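Local coordinates for protein RV1873 (PDB 2JEK) that is of unknown function but folds as a right-handed superhelix of helices with no strand and belongs to the DUF1810 family, at residues S51-A54 with V55-G58; D9-R12 with F13-Q17. All blocks are in the same frame, centred on the assembly; numbering follows the deposited sequence.

Contact 1 (S51-A54 with V55-G58)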
ATOM      1  N   SER A  51       9.821 -13.040   2.675  1.00 16.58           N
ATOM      2  CA  SER A  51      10.041 -13.641   1.355  1.00 17.45           C
ATOM      3  C   SER A  51      10.890 -12.706   0.490  1.00 18.07           C
ATOM      4  O   SER A  51      10.820 -11.485   0.665  1.00 15.54           O
ATOM      5  CB  SER A  51       8.711 -13.940   0.666  1.00 18.20           C
ATOM      6  OG  SER A  51       8.076 -12.733   0.278  1.00 19.40           O
ATOM      7  N   PRO A  52      11.727 -13.266  -0.414  1.00 19.26           N
ATOM      8  CA  PRO A  52      12.443 -12.407  -1.362  1.00 19.46           C
ATOM      9  C   PRO A  52      11.587 -11.304  -2.014  1.00 18.53           C
ATOM     10  O   PRO A  52      12.064 -10.176  -2.101  1.00 18.13           O
ATOM     11  CB  PRO A  52      12.985 -13.405  -2.391  1.00 19.97           C
ATOM     12  CG  PRO A  52      13.261 -14.627  -1.564  1.00 21.74           C
ATOM     13  CD  PRO A  52      12.111 -14.686  -0.573  1.00 20.24           C
ATOM     14  N   LEU A  53      10.353 -11.605  -2.430  1.00 18.47           N
ATOM     15  CA  LEU A  53       9.439 -10.589  -2.991  1.00 17.56           C
ATOM     16  C   LEU A  53       9.092  -9.492  -2.002  1.00 16.71           C
ATOM     17  O   LEU A  53       9.156  -8.304  -2.332  1.00 16.24           O
ATOM     18  CB  LEU A  53       8.123 -11.213  -3.486  1.00 18.90           C
ATOM     19  CG  LEU A  53       8.082 -11.782  -4.901  1.00 19.14           C
ATOM     20  CD1 LEU A  53       6.716 -12.370  -5.174  1.00 19.29           C
ATOM     21  CD2 LEU A  53       8.420 -10.720  -5.929  1.00 16.44           C
ATOM     22  N   ALA A  54       8.682  -9.887  -0.806  1.00 14.52           N
ATOM     23  CA  ALA A  54       8.368  -8.925   0.234  1.00 13.98           C
ATOM     24  C   ALA A  54       9.580  -8.048   0.563  1.00 13.18           C
ATOM     25  O   ALA A  54       9.444  -6.839   0.762  1.00 14.02           O
ATOM     26  CB  ALA A  54       7.860  -9.626   1.470  1.00 14.05           C
ATOM     27  N   VAL A  55      10.772  -8.643   0.599  1.00 11.81           N
ATOM     28  CA  VAL A  55      11.978  -7.875   0.912  1.00 11.94           C
ATOM     29  C   VAL A  55      12.334  -6.908  -0.226  1.00 11.41           C
ATOM     30  O   VAL A  55      12.538  -5.718   0.008  1.00 10.63           O
ATOM     31  CB  VAL A  55      13.175  -8.797   1.262  1.00 11.53           C
ATOM     32  CG1 VAL A  55      14.434  -7.981   1.520  1.00 13.95           C
ATOM     33  CG2 VAL A  55      12.838  -9.633   2.506  1.00 13.51           C
ATOM     34  N   ARG A  56      12.374  -7.422  -1.449  1.00 11.08           N
ATOM     35  CA  ARG A  56      12.692  -6.626  -2.645  1.00 11.87           C
ATOM     36  C   ARG A  56      11.820  -5.380  -2.749  1.00 10.70           C
ATOM     37  O   ARG A  56      12.317  -4.271  -2.982  1.00 10.65           O
ATOM     38  CB  ARG A  56      12.487  -7.517  -3.872  1.00 13.79           C
ATOM     39  CG  ARG A  56      12.894  -6.960  -5.205  1.00 18.04           C
ATOM     40  CD  ARG A  56      12.854  -8.085  -6.240  1.00 21.32           C
ATOM     41  NE  ARG A  56      13.577  -9.270  -5.766  1.00 24.53           N
ATOM     42  CZ  ARG A  56      13.093 -10.511  -5.743  1.00 25.41           C
ATOM     43  NH1 ARG A  56      11.880 -10.793  -6.196  1.00 26.56           N
ATOM     44  NH2 ARG A  56      13.843 -11.491  -5.273  1.00 30.30           N
ATOM     45  N   TYR A  57      10.517  -5.570  -2.574  1.00  8.53           N
ATOM     46  CA  TYR A  57       9.537  -4.494  -2.750  1.00  7.53           C
ATOM     47  C   TYR A  57       9.198  -3.779  -1.453  1.00  8.54           C
ATOM     48  O   TYR A  57       8.338  -2.894  -1.429  1.00  9.39           O
ATOM     49  CB  TYR A  57       8.287  -5.009  -3.486  1.00  8.47           C
ATOM     50  CG  TYR A  57       8.641  -5.400  -4.905  1.00  7.59           C
ATOM     51  CD1 TYR A  57       9.032  -4.427  -5.831  1.00  7.77           C
ATOM     52  CD2 TYR A  57       8.610  -6.738  -5.313  1.00  6.93           C
ATOM     53  CE1 TYR A  57       9.391  -4.769  -7.141  1.00  8.03           C
ATOM     54  CE2 TYR A  57       8.956  -7.093  -6.622  1.00  8.80           C
ATOM     55  CZ  TYR A  57       9.341  -6.098  -7.524  1.00  8.92           C
ATOM     56  OH  TYR A  57       9.687  -6.432  -8.813  1.00 10.53           O
ATOM     57  N   GLY A  58       9.901  -4.156  -0.385  1.00  8.71           N
ATOM     58  CA  GLY A  58       9.765  -3.485   0.898  1.00  8.23           C
ATOM     59  C   GLY A  58      10.307  -2.065   0.814  1.00  8.62           C
ATOM     60  O   GLY A  58      11.289  -1.790   0.102  1.00  9.16           O
TER

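Contact 2 (D9-R12 with F13-Q17)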
ATOM      1  N   ASP A   9      15.760   3.666  -5.912  1.00 12.04           N
ATOM      2  CA  ASP A   9      15.403   2.606  -6.867  1.00 12.06           C
ATOM      3  C   ASP A   9      13.871   2.440  -6.965  1.00 11.07           C
ATOM      4  O   ASP A   9      13.336   1.318  -6.976  1.00 10.52           O
ATOM      5  CB  ASP A   9      16.106   1.286  -6.503  1.00 12.69           C
ATOM      6  CG  ASP A   9      15.946   0.208  -7.567  1.00 14.16           C
ATOM      7  OD1 ASP A   9      15.750   0.555  -8.750  1.00 16.82           O
ATOM      8  OD2 ASP A   9      16.014  -0.984  -7.207  1.00 16.94           O
ATOM      9  N   LEU A  10      13.170   3.565  -7.038  1.00 11.20           N
ATOM     10  CA  LEU A  10      11.712   3.546  -7.188  1.00 10.86           C
ATOM     11  C   LEU A  10      11.323   2.942  -8.525  1.00 11.39           C
ATOM     12  O   LEU A  10      10.202   2.457  -8.695  1.00 11.68           O
ATOM     13  CB  LEU A  10      11.098   4.941  -7.042  1.00 10.84           C
ATOM     14  CG  LEU A  10      11.277   5.581  -5.662  1.00 12.74           C
ATOM     15  CD1 LEU A  10      10.714   6.995  -5.697  1.00 11.81           C
ATOM     16  CD2 LEU A  10      10.634   4.756  -4.538  1.00 14.11           C
ATOM     17  N   LYS A  11      12.249   2.955  -9.483  1.00 11.58           N
ATOM     18  CA  LYS A  11      11.961   2.332 -10.766  1.00 13.05           C
ATOM     19  C   LYS A  11      11.540   0.861 -10.621  1.00 11.14           C
ATOM     20  O   LYS A  11      10.773   0.360 -11.446  1.00 11.03           O
ATOM     21  CB  LYS A  11      13.116   2.517 -11.757  1.00 13.78           C
ATOM     22  CG  LYS A  11      14.355   1.681 -11.483  1.00 16.51           C
ATOM     23  CD  LYS A  11      15.387   1.838 -12.594  1.00 18.35           C
ATOM     24  CE  LYS A  11      16.700   1.167 -12.240  1.00 23.50           C
ATOM     25  NZ  LYS A  11      16.620  -0.314 -12.174  1.00 32.92           N
ATOM     26  N   ARG A  12      12.007   0.177  -9.571  1.00  9.50           N
ATOM     27  CA  ARG A  12      11.622  -1.212  -9.360  1.00  9.01           C
ATOM     28  C   ARG A  12      10.096  -1.345  -9.270  1.00  8.99           C
ATOM     29  O   ARG A  12       9.524  -2.317  -9.770  1.00  9.36           O
ATOM     30  CB  ARG A  12      12.326  -1.818  -8.134  1.00  9.35           C
ATOM     31  CG  ARG A  12      11.779  -1.463  -6.740  1.00  8.44           C
ATOM     32  CD  ARG A  12      12.764  -1.985  -5.696  1.00 10.15           C
ATOM     33  NE  ARG A  12      12.342  -1.813  -4.304  1.00  9.26           N
ATOM     34  CZ  ARG A  12      12.409  -0.662  -3.631  1.00  9.80           C
ATOM     35  NH1 ARG A  12      12.822   0.443  -4.229  1.00  9.12           N
ATOM     36  NH2 ARG A  12      12.024  -0.600  -2.357  1.00  9.71           N
ATOM     37  N   PHE A  13       9.443  -0.351  -8.672  1.00  9.16           N
ATOM     38  CA  PHE A  13       7.988  -0.388  -8.560  1.00  8.36           C
ATOM     39  C   PHE A  13       7.330  -0.084  -9.901  1.00  7.92           C
ATOM     40  O   PHE A  13       6.359  -0.732 -10.281  1.00  8.15           O
ATOM     41  CB  PHE A  13       7.482   0.582  -7.494  1.00  7.34           C
ATOM     42  CG  PHE A  13       7.913   0.239  -6.094  1.00  6.50           C
ATOM     43  CD1 PHE A  13       7.288  -0.785  -5.390  1.00  6.01           C
ATOM     44  CD2 PHE A  13       8.911   0.976  -5.469  1.00  7.91           C
ATOM     45  CE1 PHE A  13       7.686  -1.085  -4.098  1.00  5.95           C
ATOM     46  CE2 PHE A  13       9.319   0.693  -4.173  1.00  7.75           C
ATOM     47  CZ  PHE A  13       8.686  -0.334  -3.483  1.00  6.16           C
ATOM     48  N   VAL A  14       7.876   0.889 -10.629  1.00  7.93           N
ATOM     49  CA  VAL A  14       7.317   1.241 -11.929  1.00  8.15           C
ATOM     50  C   VAL A  14       7.326   0.026 -12.860  1.00  7.97           C
ATOM     51  O   VAL A  14       6.328  -0.262 -13.499  1.00  8.73           O
ATOM     52  CB  VAL A  14       8.080   2.426 -12.585  1.00  9.16           C
ATOM     53  CG1 VAL A  14       7.588   2.676 -14.011  1.00 10.11           C
ATOM     54  CG2 VAL A  14       7.949   3.693 -11.737  1.00  9.15           C
ATOM     55  N   TYR A  15       8.447  -0.688 -12.908  1.00  8.12           N
ATOM     56  CA  TYR A  15       8.571  -1.812 -13.819  1.00  8.60           C
ATOM     57  C   TYR A  15       7.784  -3.039 -13.376  1.00  8.01           C
ATOM     58  O   TYR A  15       7.315  -3.792 -14.215  1.00  8.80           O
ATOM     59  CB  TYR A  15      10.048  -2.170 -14.059  1.00  9.73           C
ATOM     60  CG  TYR A  15      10.914  -1.024 -14.556  1.00 12.14           C
ATOM     61  CD1 TYR A  15      10.435  -0.118 -15.488  1.00 13.91           C
ATOM     62  CD2 TYR A  15      12.214  -0.872 -14.097  1.00 14.99           C
ATOM     63  CE1 TYR A  15      11.228   0.937 -15.944  1.00 14.80           C
ATOM     64  CE2 TYR A  15      13.025   0.162 -14.558  1.00 15.28           C
ATOM     65  CZ  TYR A  15      12.523   1.053 -15.480  1.00 13.69           C
ATOM     66  OH  TYR A  15      13.299   2.087 -15.938  1.00 17.73           O
ATOM     67  N   ALA A  16       7.664  -3.254 -12.064  1.00  7.73           N
ATOM     68  CA  ALA A  16       6.825  -4.345 -11.543  1.00  7.82           C
ATOM     69  C   ALA A  16       5.355  -4.079 -11.849  1.00  7.90           C
ATOM     70  O   ALA A  16       4.600  -4.990 -12.190  1.00  8.61           O
ATOM     71  CB  ALA A  16       7.026  -4.519 -10.036  1.00  8.23           C
ATOM     72  N   GLN A  17       4.953  -2.821 -11.726  1.00  7.56           N
ATOM     73  CA  GLN A  17       3.571  -2.454 -11.998  1.00  7.44           C
ATOM     74  C   GLN A  17       3.194  -2.544 -13.474  1.00  9.17           C
ATOM     75  O   GLN A  17       2.051  -2.844 -13.803  1.00  8.86           O
ATOM     76  CB  GLN A  17       3.266  -1.045 -11.483  1.00  7.93           C
ATOM     77  CG  GLN A  17       3.194  -0.925  -9.961  1.00  7.33           C
ATOM     78  CD  GLN A  17       2.895   0.498  -9.518  1.00  8.71           C
ATOM     79  OE1 GLN A  17       2.698   1.380 -10.344  1.00  9.52           O
ATOM     80  NE2 GLN A  17       2.883   0.727  -8.212  1.00  8.15           N
TER

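Contact 1 (S51-A54 with V55-G58)
A short, N-capped helix, 52-56, runs through this contact, and its first turn is closed by Val55 N bonding to Ser51 O at 2.8 Å. Ser51 is the N-cap: with its hydroxyl turned between the backbone N and the carbonyl carbon (chi1 70°), OG accepts from Ala54 N at 3.1 Å. The next two backbone bonds, Arg56 N to Pro52 O and Tyr57 N to Leu53 O, repeat the i to i+4 pattern.

Arg56 folds back along the helix toward its N-terminal end. CG starts anti to the backbone N, and the bend at chi3 (-50°) lays the guanidinium with one face over Pro52 O, which sits 3.8 Å from its plane. Its two ends then part: NH2 lies 3.6 Å from Pro52 CB, while NH1 meets Leu53 CD2 at 3.5 Å. That same methyl lies in the ring plane of Tyr57, at its edge, 3.7 Å from CE2, the two side chains running alongside each other. Outside the two segments the Tyr57 ring meets Phe40 edge-to-face, and the side chain touches Arg12 and Ala16 of helix 11-17. The bonding pattern, a serine N-cap followed by proline at the first helical position and successive i to i+4 bonds, is that of a short, capped alpha-helix.

Contact 2 (D9-R12 with F13-Q17)
Phe13 and Arg12 run side by side at the start of helix 11-17, and their overlap is the tightly packed part of this contact. Phe13 CE2 sits 3.3 Å above the centre of the Arg12 guanidinium, yet the two planes are 48° apart, so this is an inclined contact and not a flat stack. Nearer the backbone, Arg12 CG makes a CH-pi contact over the ring face, 4.2 Å from the centroid of Phe13 and 21° off its normal. The chi1 of Arg12 (78°) sets CG between its own N and carbonyl carbon, and the extended chain beyond carries the guanidinium out to the CE2-CZ end of the ring.

There NH1 donates to Asp9 O at 2.9 Å, above the carbonyl plane, while Arg12 N reaches the same oxygen from its other face at 3.1 Å. Leu10, buried beside Phe13, packs on helices 62-70 and 74-87, and Leu10 O receives Phe13 N at 2.9 Å plus a weak bond from Val14 N.

Lys11 and Tyr15 form the exposed side, with a weaker polar grip. Lys11 crosses Tyr15, its CD 3.5 Å from CE2, and the Tyr15 ring has Lys11 O over one face; Lys11 NZ makes a long salt bridge to Asp9 OD1 at 3.6 Å. Beyond the two segments Arg12 NE bonds Arg56 O, and NH2 bonds Gly58 O and pairs with Glu64. With all three nitrogens engaged, the Arg12 guanidinium is fixed in rotation; Glu64 would partly neutralise its charge, while the three carbonyl oxygens would stabilise it through their dipoles.

Contacts 1 and 2 centre about 13 Å apart, each built on a short helix and each only partly buried, about 14 Å from the centre of the chain. They meet directly: the guanidinium of contact 2 binds backbone oxygens at the C-terminal end of 51-58, and Tyr57 O packs 3.3 Å from Phe13 CE1. Both pack on helix 38-41, where Tyr57, Phe13 and Ala16 all touch Phe40; contact 2 also packs on helices 62-70 and 74-87. The two arginines differ with their place: Arg56 lies exposed along its own helix, whereas Arg12 spends its guanidinium on the end of helix 52-56 and on Glu64 of helix 62-70. In contact 1 Ala54 and Gly58 are the buried residues.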